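Local structure of putative uncharacterized protein (Streptococcus suis, 4XZ7) at residues Leu26-Lys40 with Thr49-Asn63. The protein probably acts as a transglutaminase, a virulence factor of the bacterium that helps it resist phagocytosis. Sequence-based numbering, arbitrary orientation.
Sequences LKDYSSDQRQFHVLK and TLSTREELEEFGKNN
L56 fits its two methyls into the apolar side of 26-40: CD1 meets the F36 ring carbon CD2 at 3.7 Å and also reaches CD2 of L26, while its CD2 lies 3.5 Å from CG2 of V38. A branched leucine suits this place because its two tips serve different neighbours at once. I82 of strand 79-86 and W19 of helix 19-29 also touch L56, so the leucine packs against both the sheet and the preceding helix. The hairpin beneath is tied at F36 and S51, whose backbones exchange two bonds (F36 N to S51 O, 2.9 Å). Where the chain turns, L50 N donates to ND1 of H37, within the ring plane, with an N-H...N angle of 168°, while the imidazole stacks on F79.

R53 closes the other end. Its chain runs extended from CG to NE (chi3 -175°), long enough for NE and NH1 both to grip O of Q33, the NH1 bond being 2.9 Å. F36 CZ adjoins NH1, the ring and guanidinium planes turned 70° apart, and L26 CD2 lies over one guanidinium face.

The solvent side, with exposed K27, R34 and L50, is looser. Water 1 bridges R34 O and R53 N at the first turn of the helix, where T52 and E55 form a capping box. Beyond F59, K40 CE comes within 3.2 Å of OD1 of buried N63, whose ND2 donates to F59 O and to water 2, held weakly by K40 NZ. Apolar contacts thus seat the helix, whereas the side-on grip of R53 probably fixes the turn S30-Q33, its positive guanidinium compensating the partial negative charge of the Q33 carbonyl oxygen.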
ATOM      1  N   LEU B  26     -37.571 -14.889   3.484  1.00 32.23           N
ATOM      2  CA  LEU B  26     -36.945 -16.147   3.822  1.00 35.40           C
ATOM      3  C   LEU B  26     -37.762 -16.804   4.909  1.00 41.03           C
ATOM      4  O   LEU B  26     -38.044 -18.001   4.860  1.00 42.49           O
ATOM      5  CB  LEU B  26     -35.505 -15.915   4.278  1.00 34.62           C
ATOM      6  CG  LEU B  26     -34.495 -17.020   4.013  1.00 31.84           C
ATOM      7  CD1 LEU B  26     -34.576 -17.482   2.578  1.00 27.87           C
ATOM      8  CD2 LEU B  26     -33.107 -16.512   4.329  1.00 32.54           C
ATOM      9  N   LYS B  27     -38.165 -15.996   5.882  1.00 40.38           N
ATOM     10  CA  LYS B  27     -38.966 -16.490   6.991  1.00 38.39           C
ATOM     11  C   LYS B  27     -40.345 -16.905   6.513  1.00 45.41           C
ATOM     12  O   LYS B  27     -40.982 -17.772   7.115  1.00 47.16           O
ATOM     13  CB  LYS B  27     -39.089 -15.437   8.093  1.00 47.03           C
ATOM     14  CG  LYS B  27     -37.781 -15.123   8.819  1.00 56.48           C
ATOM     15  CD  LYS B  27     -37.994 -14.049   9.890  1.00 58.40           C
ATOM     16  CE  LYS B  27     -36.686 -13.658  10.542  1.00 56.46           C
ATOM     17  NZ  LYS B  27     -36.867 -12.444  11.377  1.00 62.34           N
ATOM     18  N   ASP B  28     -40.826 -16.304   5.434  1.00 47.59           N
ATOM     19  CA  ASP B  28     -42.110 -16.774   4.926  1.00 46.72           C
ATOM     20  C   ASP B  28     -42.006 -18.085   4.154  1.00 44.59           C
ATOM     21  O   ASP B  28     -42.824 -18.985   4.351  1.00 47.50           O
ATOM     22  CB  ASP B  28     -42.773 -15.713   4.057  1.00 51.14           C
ATOM     23  CG  ASP B  28     -43.600 -14.756   4.870  1.00 54.60           C
ATOM     24  OD1 ASP B  28     -43.005 -13.887   5.539  1.00 53.97           O
ATOM     25  OD2 ASP B  28     -44.845 -14.888   4.856  1.00 62.82           O
ATOM     26  N   TYR B  29     -41.006 -18.213   3.290  1.00 32.77           N
ATOM     27  CA  TYR B  29     -40.994 -19.324   2.352  1.00 39.47           C
ATOM     28  C   TYR B  29     -40.101 -20.484   2.789  1.00 43.84           C
ATOM     29  O   TYR B  29     -40.131 -21.564   2.199  1.00 49.13           O
ATOM     30  CB  TYR B  29     -40.570 -18.803   0.980  1.00 54.73           C
ATOM     31  CG  TYR B  29     -41.442 -17.649   0.515  1.00 70.81           C
ATOM     32  CD1 TYR B  29     -42.830 -17.732   0.588  1.00 73.95           C
ATOM     33  CD2 TYR B  29     -40.881 -16.468   0.034  1.00 75.66           C
ATOM     34  CE1 TYR B  29     -43.636 -16.687   0.175  1.00 77.50           C
ATOM     35  CE2 TYR B  29     -41.683 -15.410  -0.379  1.00 80.37           C
ATOM     36  CZ  TYR B  29     -43.061 -15.528  -0.306  1.00 81.89           C
ATOM     37  OH  TYR B  29     -43.870 -14.489  -0.713  1.00 85.59           O
ATOM     38  N   SER B  30     -39.313 -20.264   3.832  1.00 43.78           N
ATOM     39  CA  SER B  30     -38.325 -21.249   4.246  1.00 42.16           C
ATOM     40  C   SER B  30     -38.086 -21.202   5.751  1.00 39.31           C
ATOM     41  O   SER B  30     -36.940 -21.227   6.195  1.00 37.28           O
ATOM     42  CB  SER B  30     -37.001 -21.013   3.503  1.00 42.72           C
ATOM     43  OG  SER B  30     -37.177 -21.018   2.095  1.00 38.19           O
ATOM     44  N   SER B  31     -39.162 -21.139   6.528  1.00 32.10           N
ATOM     45  CA  SER B  31     -39.050 -20.914   7.969  1.00 42.51           C
ATOM     46  C   SER B  31     -38.312 -22.020   8.710  1.00 40.11           C
ATOM     47  O   SER B  31     -37.737 -21.777   9.763  1.00 36.40           O
ATOM     48  CB  SER B  31     -40.439 -20.746   8.588  1.00 34.30           C
ATOM     49  OG  SER B  31     -41.283 -21.811   8.198  1.00 44.73           O
ATOM     50  N   ASP B  32     -38.348 -23.232   8.166  1.00 38.64           N
ATOM     51  CA  ASP B  32     -37.746 -24.375   8.838  1.00 41.80           C
ATOM     52  C   ASP B  32     -36.289 -24.519   8.465  1.00 40.69           C
ATOM     53  O   ASP B  32     -35.544 -25.241   9.131  1.00 40.01           O
ATOM     54  CB  ASP B  32     -38.488 -25.668   8.492  1.00 52.34           C
ATOM     55  CG  ASP B  32     -37.940 -26.878   9.247  1.00 59.81           C
ATOM     56  OD1 ASP B  32     -37.581 -26.727  10.438  1.00 56.00           O
ATOM     57  OD2 ASP B  32     -37.854 -27.976   8.645  1.00 64.99           O
ATOM     58  N   GLN B  33     -35.883 -23.828   7.403  1.00 31.38           N
ATOM     59  CA  GLN B  33     -34.544 -23.991   6.852  1.00 36.57           C
ATOM     60  C   GLN B  33     -33.499 -23.171   7.596  1.00 41.48           C
ATOM     61  O   GLN B  33     -33.626 -21.952   7.746  1.00 29.36           O
ATOM     62  CB  GLN B  33     -34.517 -23.621   5.371  1.00 29.12           C
ATOM     63  CG  GLN B  33     -33.249 -24.104   4.666  1.00 29.77           C
ATOM     64  CD  GLN B  33     -33.223 -25.610   4.499  1.00 32.20           C
ATOM     65  OE1 GLN B  33     -34.259 -26.260   4.590  1.00 43.64           O
ATOM     66  NE2 GLN B  33     -32.032 -26.175   4.260  1.00 28.09           N
ATOM     67  N   ARG B  34     -32.439 -23.862   8.009  1.00 29.55           N
ATOM     68  CA  ARG B  34     -31.460 -23.340   8.951  1.00 29.35           C
ATOM     69  C   ARG B  34     -30.122 -23.090   8.283  1.00 28.02           C
ATOM     70  O   ARG B  34     -29.352 -22.211   8.684  1.00 27.49           O
ATOM     71  CB  ARG B  34     -31.307 -24.334  10.114  1.00 30.49           C
ATOM     72  CG  ARG B  34     -30.332 -23.954  11.203  1.00 40.09           C
ATOM     73  CD  ARG B  34     -30.384 -24.967  12.372  1.00 31.87           C
ATOM     74  NE  ARG B  34     -29.315 -24.704  13.327  1.00 44.78           N
ATOM     75  CZ  ARG B  34     -28.073 -25.169  13.202  1.00 49.97           C
ATOM     76  NH1 ARG B  34     -27.154 -24.870  14.109  1.00 51.93           N
ATOM     77  NH2 ARG B  34     -27.748 -25.934  12.168  1.00 48.62           N
ATOM     78  N   GLN B  35     -29.826 -23.893   7.272  1.00 27.55           N
ATOM     79  CA  GLN B  35     -28.591 -23.715   6.530  1.00 26.34           C
ATOM     80  C   GLN B  35     -28.867 -23.579   5.034  1.00 25.58           C
ATOM     81  O   GLN B  35     -29.798 -24.193   4.500  1.00 26.05           O
ATOM     82  CB  GLN B  35     -27.631 -24.875   6.797  1.00 31.56           C
ATOM     83  CG  GLN B  35     -27.230 -25.022   8.263  1.00 34.81           C
ATOM     84  CD  GLN B  35     -26.405 -26.271   8.517  1.00 33.33           C
ATOM     85  OE1 GLN B  35     -26.760 -27.362   8.078  1.00 28.09           O
ATOM     86  NE2 GLN B  35     -25.300 -26.111   9.224  1.00 27.45           N
ATOM     87  N   PHE B  36     -28.039 -22.770   4.376  1.00 24.45           N
ATOM     88  CA  PHE B  36     -28.224 -22.418   2.975  1.00 23.69           C
ATOM     89  C   PHE B  36     -26.880 -22.423   2.261  1.00 28.80           C
ATOM     90  O   PHE B  36     -25.884 -21.995   2.844  1.00 22.32           O
ATOM     91  CB  PHE B  36     -28.860 -21.027   2.846  1.00 23.47           C
ATOM     92  CG  PHE B  36     -30.229 -20.894   3.486  1.00 24.49           C
ATOM     93  CD1 PHE B  36     -31.377 -21.090   2.736  1.00 24.82           C
ATOM     94  CD2 PHE B  36     -30.363 -20.525   4.821  1.00 26.15           C
ATOM     95  CE1 PHE B  36     -32.646 -20.946   3.312  1.00 30.26           C
ATOM     96  CE2 PHE B  36     -31.623 -20.375   5.410  1.00 26.16           C
ATOM     97  CZ  PHE B  36     -32.767 -20.595   4.655  1.00 27.29           C
ATOM     98  N   HIS B  37     -26.816 -22.880   1.010  1.00 22.24           N
ATOM     99  CA  HIS B  37     -25.607 -22.585   0.246  1.00 21.24           C
ATOM    100  C   HIS B  37     -25.788 -21.199  -0.333  1.00 20.60           C
ATOM    101  O   HIS B  37     -26.919 -20.730  -0.476  1.00 20.92           O
ATOM    102  CB  HIS B  37     -25.325 -23.607  -0.867  1.00 21.06           C
ATOM    103  CG  HIS B  37     -24.994 -24.966  -0.353  1.00 25.94           C
ATOM    104  ND1 HIS B  37     -24.482 -25.174   0.914  1.00 22.09           N
ATOM    105  CD2 HIS B  37     -25.136 -26.196  -0.906  1.00 22.08           C
ATOM    106  CE1 HIS B  37     -24.312 -26.467   1.110  1.00 26.97           C
ATOM    107  NE2 HIS B  37     -24.709 -27.114   0.025  1.00 25.71           N
ATOM    108  N   VAL B  38     -24.690 -20.532  -0.659  1.00 19.77           N
ATOM    109  CA  VAL B  38     -24.795 -19.189  -1.211  1.00 20.35           C
ATOM    110  C   VAL B  38     -23.903 -19.021  -2.427  1.00 22.79           C
ATOM    111  O   VAL B  38     -22.697 -19.256  -2.356  1.00 17.99           O
ATOM    112  CB  VAL B  38     -24.426 -18.107  -0.179  1.00 29.83           C
ATOM    113  CG1 VAL B  38     -24.578 -16.724  -0.813  1.00 24.23           C
ATOM    114  CG2 VAL B  38     -25.305 -18.250   1.081  1.00 20.11           C
ATOM    115  N   LEU B  39     -24.518 -18.620  -3.539  1.00 18.19           N
ATOM    116  CA  LEU B  39     -23.813 -18.351  -4.784  1.00 17.49           C
ATOM    117  C   LEU B  39     -23.722 -16.863  -4.989  1.00 17.09           C
ATOM    118  O   LEU B  39     -24.692 -16.150  -4.792  1.00 22.38           O
ATOM    119  CB  LEU B  39     -24.525 -18.983  -5.978  1.00 17.62           C
ATOM    120  CG  LEU B  39     -24.664 -20.506  -5.925  1.00 28.06           C
ATOM    121  CD1 LEU B  39     -25.541 -21.014  -7.067  1.00 20.91           C
ATOM    122  CD2 LEU B  39     -23.285 -21.153  -5.960  1.00 20.82           C
ATOM    123  N   LYS B  40     -22.550 -16.394  -5.392  1.00 19.81           N
ATOM    124  CA  LYS B  40     -22.381 -14.997  -5.741  1.00 18.58           C
ATOM    125  C   LYS B  40     -22.189 -14.903  -7.242  1.00 19.62           C
ATOM    126  O   LYS B  40     -21.320 -15.571  -7.810  1.00 16.38           O
ATOM    127  CB  LYS B  40     -21.187 -14.381  -5.009  1.00 19.54           C
ATOM    128  CG  LYS B  40     -20.974 -12.913  -5.339  1.00 21.69           C
ATOM    129  CD  LYS B  40     -19.933 -12.251  -4.420  1.00 26.83           C
ATOM    130  CE  LYS B  40     -19.794 -10.755  -4.754  1.00 34.77           C
ATOM    131  NZ  LYS B  40     -18.826 -10.020  -3.889  1.00 37.43           N
ATOM    132  N   THR B  49     -21.068 -22.097   2.258  1.00 21.51           N
ATOM    133  CA  THR B  49     -21.580 -23.454   2.263  1.00 30.92           C
ATOM    134  C   THR B  49     -22.195 -23.715   3.625  1.00 32.70           C
ATOM    135  O   THR B  49     -21.564 -23.445   4.659  1.00 23.48           O
ATOM    136  CB  THR B  49     -20.486 -24.502   1.974  1.00 48.80           C
ATOM    137  OG1 THR B  49     -19.660 -24.670   3.130  1.00 62.89           O
ATOM    138  CG2 THR B  49     -19.627 -24.067   0.826  1.00 19.68           C
ATOM    139  N   LEU B  50     -23.427 -24.224   3.627  1.00 22.48           N
ATOM    140  CA  LEU B  50     -24.153 -24.476   4.868  1.00 26.29           C
ATOM    141  C   LEU B  50     -24.207 -23.220   5.760  1.00 23.93           C
ATOM    142  O   LEU B  50     -24.090 -23.302   6.982  1.00 26.32           O
ATOM    143  CB  LEU B  50     -23.507 -25.644   5.631  1.00 24.22           C
ATOM    144  CG  LEU B  50     -23.485 -27.012   4.938  1.00 28.09           C
ATOM    145  CD1 LEU B  50     -22.622 -27.973   5.723  1.00 26.20           C
ATOM    146  CD2 LEU B  50     -24.901 -27.575   4.781  1.00 25.35           C
ATOM    147  N   SER B  51     -24.357 -22.060   5.132  1.00 24.64           N
ATOM    148  CA  SER B  51     -24.427 -20.787   5.852  1.00 22.76           C
ATOM    149  C   SER B  51     -25.667 -20.664   6.720  1.00 32.83           C
ATOM    150  O   SER B  51     -26.752 -21.112   6.339  1.00 29.52           O
ATOM    151  CB  SER B  51     -24.399 -19.620   4.867  1.00 21.85           C
ATOM    152  OG  SER B  51     -23.238 -19.679   4.062  1.00 23.09           O
ATOM    153  N   THR B  52     -25.495 -20.041   7.889  1.00 33.02           N
ATOM    154  CA  THR B  52     -26.601 -19.717   8.790  1.00 29.25           C
ATOM    155  C   THR B  52     -27.165 -18.340   8.480  1.00 25.26           C
ATOM    156  O   THR B  52     -26.524 -17.541   7.796  1.00 25.80           O
ATOM    157  CB  THR B  52     -26.155 -19.734  10.273  1.00 35.43           C
ATOM    158  OG1 THR B  52     -25.146 -18.736  10.475  1.00 29.68           O
ATOM    159  CG2 THR B  52     -25.582 -21.097  10.648  1.00 33.80           C
ATOM    160  N   ARG B  53     -28.347 -18.041   9.010  1.00 34.37           N
ATOM    161  CA  ARG B  53     -28.956 -16.723   8.794  1.00 35.28           C
ATOM    162  C   ARG B  53     -28.080 -15.570   9.310  1.00 34.95           C
ATOM    163  O   ARG B  53     -28.096 -14.476   8.741  1.00 30.07           O
ATOM    164  CB  ARG B  53     -30.345 -16.689   9.424  1.00 35.26           C
ATOM    165  CG  ARG B  53     -31.296 -17.640   8.698  1.00 34.32           C
ATOM    166  CD  ARG B  53     -32.622 -17.808   9.372  1.00 39.54           C
ATOM    167  NE  ARG B  53     -33.418 -18.825   8.690  1.00 38.75           N
ATOM    168  CZ  ARG B  53     -34.522 -18.574   7.995  1.00 39.32           C
ATOM    169  NH1 ARG B  53     -35.191 -19.567   7.402  1.00 29.35           N
ATOM    170  NH2 ARG B  53     -34.962 -17.328   7.902  1.00 43.07           N
ATOM    171  N   GLU B  54     -27.266 -15.833  10.334  1.00 35.08           N
ATOM    172  CA  GLU B  54     -26.335 -14.818  10.837  1.00 32.25           C
ATOM    173  C   GLU B  54     -25.255 -14.522   9.808  1.00 31.27           C
ATOM    174  O   GLU B  54     -24.916 -13.358   9.545  1.00 39.35           O
ATOM    175  CB  GLU B  54     -25.715 -15.268  12.164  1.00 32.33           C
ATOM    176  CG  GLU B  54     -26.778 -15.530  13.237  1.00 46.37           C
ATOM    177  CD  GLU B  54     -26.214 -15.583  14.645  1.00 61.49           C
ATOM    178  OE1 GLU B  54     -24.979 -15.724  14.800  1.00 64.92           O
ATOM    179  OE2 GLU B  54     -27.014 -15.477  15.604  1.00 72.50           O
ATOM    180  N   GLU B  55     -24.728 -15.584   9.211  1.00 27.03           N
ATOM    181  CA  GLU B  55     -23.741 -15.447   8.151  1.00 26.14           C
ATOM    182  C   GLU B  55     -24.353 -14.842   6.882  1.00 24.93           C
ATOM    183  O   GLU B  55     -23.688 -14.122   6.143  1.00 34.13           O
ATOM    184  CB  GLU B  55     -23.108 -16.806   7.872  1.00 33.48           C
ATOM    185  CG  GLU B  55     -22.245 -17.301   9.046  1.00 41.17           C
ATOM    186  CD  GLU B  55     -21.957 -18.789   9.003  1.00 46.29           C
ATOM    187  OE1 GLU B  55     -20.925 -19.215   9.566  1.00 51.37           O
ATOM    188  OE2 GLU B  55     -22.774 -19.538   8.429  1.00 43.12           O
ATOM    189  N   LEU B  56     -25.620 -15.145   6.620  1.00 25.42           N
ATOM    190  CA  LEU B  56     -26.341 -14.481   5.533  1.00 25.84           C
ATOM    191  C   LEU B  56     -26.333 -12.979   5.768  1.00 28.93           C
ATOM    192  O   LEU B  56     -25.924 -12.197   4.892  1.00 29.08           O
ATOM    193  CB  LEU B  56     -27.776 -15.003   5.429  1.00 22.70           C
ATOM    194  CG  LEU B  56     -27.820 -16.416   4.837  1.00 30.89           C
ATOM    195  CD1 LEU B  56     -29.232 -17.005   4.836  1.00 23.56           C
ATOM    196  CD2 LEU B  56     -27.217 -16.416   3.429  1.00 26.52           C
ATOM    197  N   GLU B  57     -26.753 -12.592   6.972  1.00 25.47           N
ATOM    198  CA  GLU B  57     -26.786 -11.177   7.362  1.00 35.21           C
ATOM    199  C   GLU B  57     -25.427 -10.527   7.130  1.00 28.01           C
ATOM    200  O   GLU B  57     -25.343  -9.432   6.569  1.00 25.70           O
ATOM    201  CB  GLU B  57     -27.207 -11.018   8.831  1.00 40.93           C
ATOM    202  CG  GLU B  57     -27.201  -9.573   9.308  1.00 46.45           C
ATOM    203  CD  GLU B  57     -28.245  -9.298  10.378  1.00 53.78           C
ATOM    204  OE1 GLU B  57     -28.458  -8.113  10.708  1.00 59.56           O
ATOM    205  OE2 GLU B  57     -28.869 -10.259  10.884  1.00 59.78           O
ATOM    206  N   GLU B  58     -24.362 -11.226   7.522  1.00 27.21           N
ATOM    207  CA  GLU B  58     -23.021 -10.711   7.283  1.00 33.38           C
ATOM    208  C   GLU B  58     -22.732 -10.561   5.783  1.00 35.40           C
ATOM    209  O   GLU B  58     -22.083  -9.600   5.362  1.00 35.91           O
ATOM    210  CB  GLU B  58     -21.981 -11.617   7.945  1.00 41.17           C
ATOM    211  CG  GLU B  58     -20.589 -11.010   8.027  1.00 52.58           C
ATOM    212  CD  GLU B  58     -20.532  -9.755   8.903  1.00 59.36           C
ATOM    213  OE1 GLU B  58     -19.527  -9.017   8.810  1.00 57.98           O
ATOM    214  OE2 GLU B  58     -21.484  -9.510   9.684  1.00 61.74           O
ATOM    215  N   PHE B  59     -23.221 -11.493   4.969  1.00 34.10           N
ATOM    216  CA  PHE B  59     -23.044 -11.356   3.519  1.00 29.92           C
ATOM    217  C   PHE B  59     -23.783 -10.114   3.011  1.00 29.27           C
ATOM    218  O   PHE B  59     -23.389  -9.512   2.008  1.00 31.50           O
ATOM    219  CB  PHE B  59     -23.545 -12.597   2.770  1.00 26.08           C
ATOM    220  CG  PHE B  59     -22.692 -13.817   2.954  1.00 18.93           C
ATOM    221  CD1 PHE B  59     -21.302 -13.723   3.038  1.00 18.39           C
ATOM    222  CD2 PHE B  59     -23.284 -15.072   3.050  1.00 25.05           C
ATOM    223  CE1 PHE B  59     -20.517 -14.863   3.223  1.00 20.21           C
ATOM    224  CE2 PHE B  59     -22.493 -16.229   3.223  1.00 30.24           C
ATOM    225  CZ  PHE B  59     -21.115 -16.120   3.316  1.00 22.49           C
ATOM    226  N   GLY B  60     -24.843  -9.731   3.721  1.00 28.78           N
ATOM    227  CA  GLY B  60     -25.669  -8.589   3.345  1.00 27.36           C
ATOM    228  C   GLY B  60     -25.002  -7.217   3.362  1.00 34.11           C
ATOM    229  O   GLY B  60     -25.549  -6.250   2.820  1.00 31.00           O
ATOM    230  N   LYS B  61     -23.828  -7.123   3.977  1.00 31.59           N
ATOM    231  CA  LYS B  61     -23.104  -5.859   4.055  1.00 35.38           C
ATOM    232  C   LYS B  61     -22.615  -5.412   2.691  1.00 35.25           C
ATOM    233  O   LYS B  61     -22.708  -4.239   2.342  1.00 42.14           O
ATOM    234  CB  LYS B  61     -21.917  -5.979   5.016  1.00 39.99           C
ATOM    235  CG  LYS B  61     -22.326  -6.143   6.467  1.00 43.66           C
ATOM    236  CD  LYS B  61     -21.117  -6.324   7.369  1.00 46.53           C
ATOM    237  CE  LYS B  61     -21.542  -6.406   8.827  1.00 42.59           C
ATOM    238  NZ  LYS B  61     -20.367  -6.463   9.736  1.00 45.46           N
ATOM    239  N   ASN B  62     -22.095  -6.358   1.923  1.00 37.47           N
ATOM    240  CA  ASN B  62     -21.503  -6.059   0.622  1.00 43.14           C
ATOM    241  C   ASN B  62     -22.323  -6.562  -0.567  1.00 42.13           C
ATOM    242  O   ASN B  62     -21.994  -6.254  -1.717  1.00 40.74           O
ATOM    243  CB  ASN B  62     -20.094  -6.648   0.545  1.00 44.73           C
ATOM    244  CG  ASN B  62     -19.144  -6.015   1.537  1.00 50.81           C
ATOM    245  OD1 ASN B  62     -19.345  -4.881   1.970  1.00 48.64           O
ATOM    246  ND2 ASN B  62     -18.098  -6.744   1.901  1.00 54.52           N
ATOM    247  N   ASN B  63     -23.382  -7.330  -0.295  1.00 38.53           N
ATOM    248  CA  ASN B  63     -24.184  -7.934  -1.360  1.00 32.11           C
ATOM    249  C   ASN B  63     -25.674  -7.699  -1.205  1.00 29.28           C
ATOM    250  O   ASN B  63     -26.193  -7.646  -0.089  1.00 32.62           O
ATOM    251  CB  ASN B  63     -23.955  -9.456  -1.427  1.00 28.56           C
ATOM    252  CG  ASN B  63     -22.496  -9.833  -1.540  1.00 25.88           C
ATOM    253  OD1 ASN B  63     -21.923  -9.790  -2.622  1.00 31.45           O
ATOM    254  ND2 ASN B  63     -21.891 -10.224  -0.418  1.00 27.69           N
TER
HETATM  255  O   HOH W   1     -29.792 -20.076  10.403  1.00 26.23           O
HETATM  256  O   HOH W   2     -18.806 -10.719  -0.614  1.00 55.85           O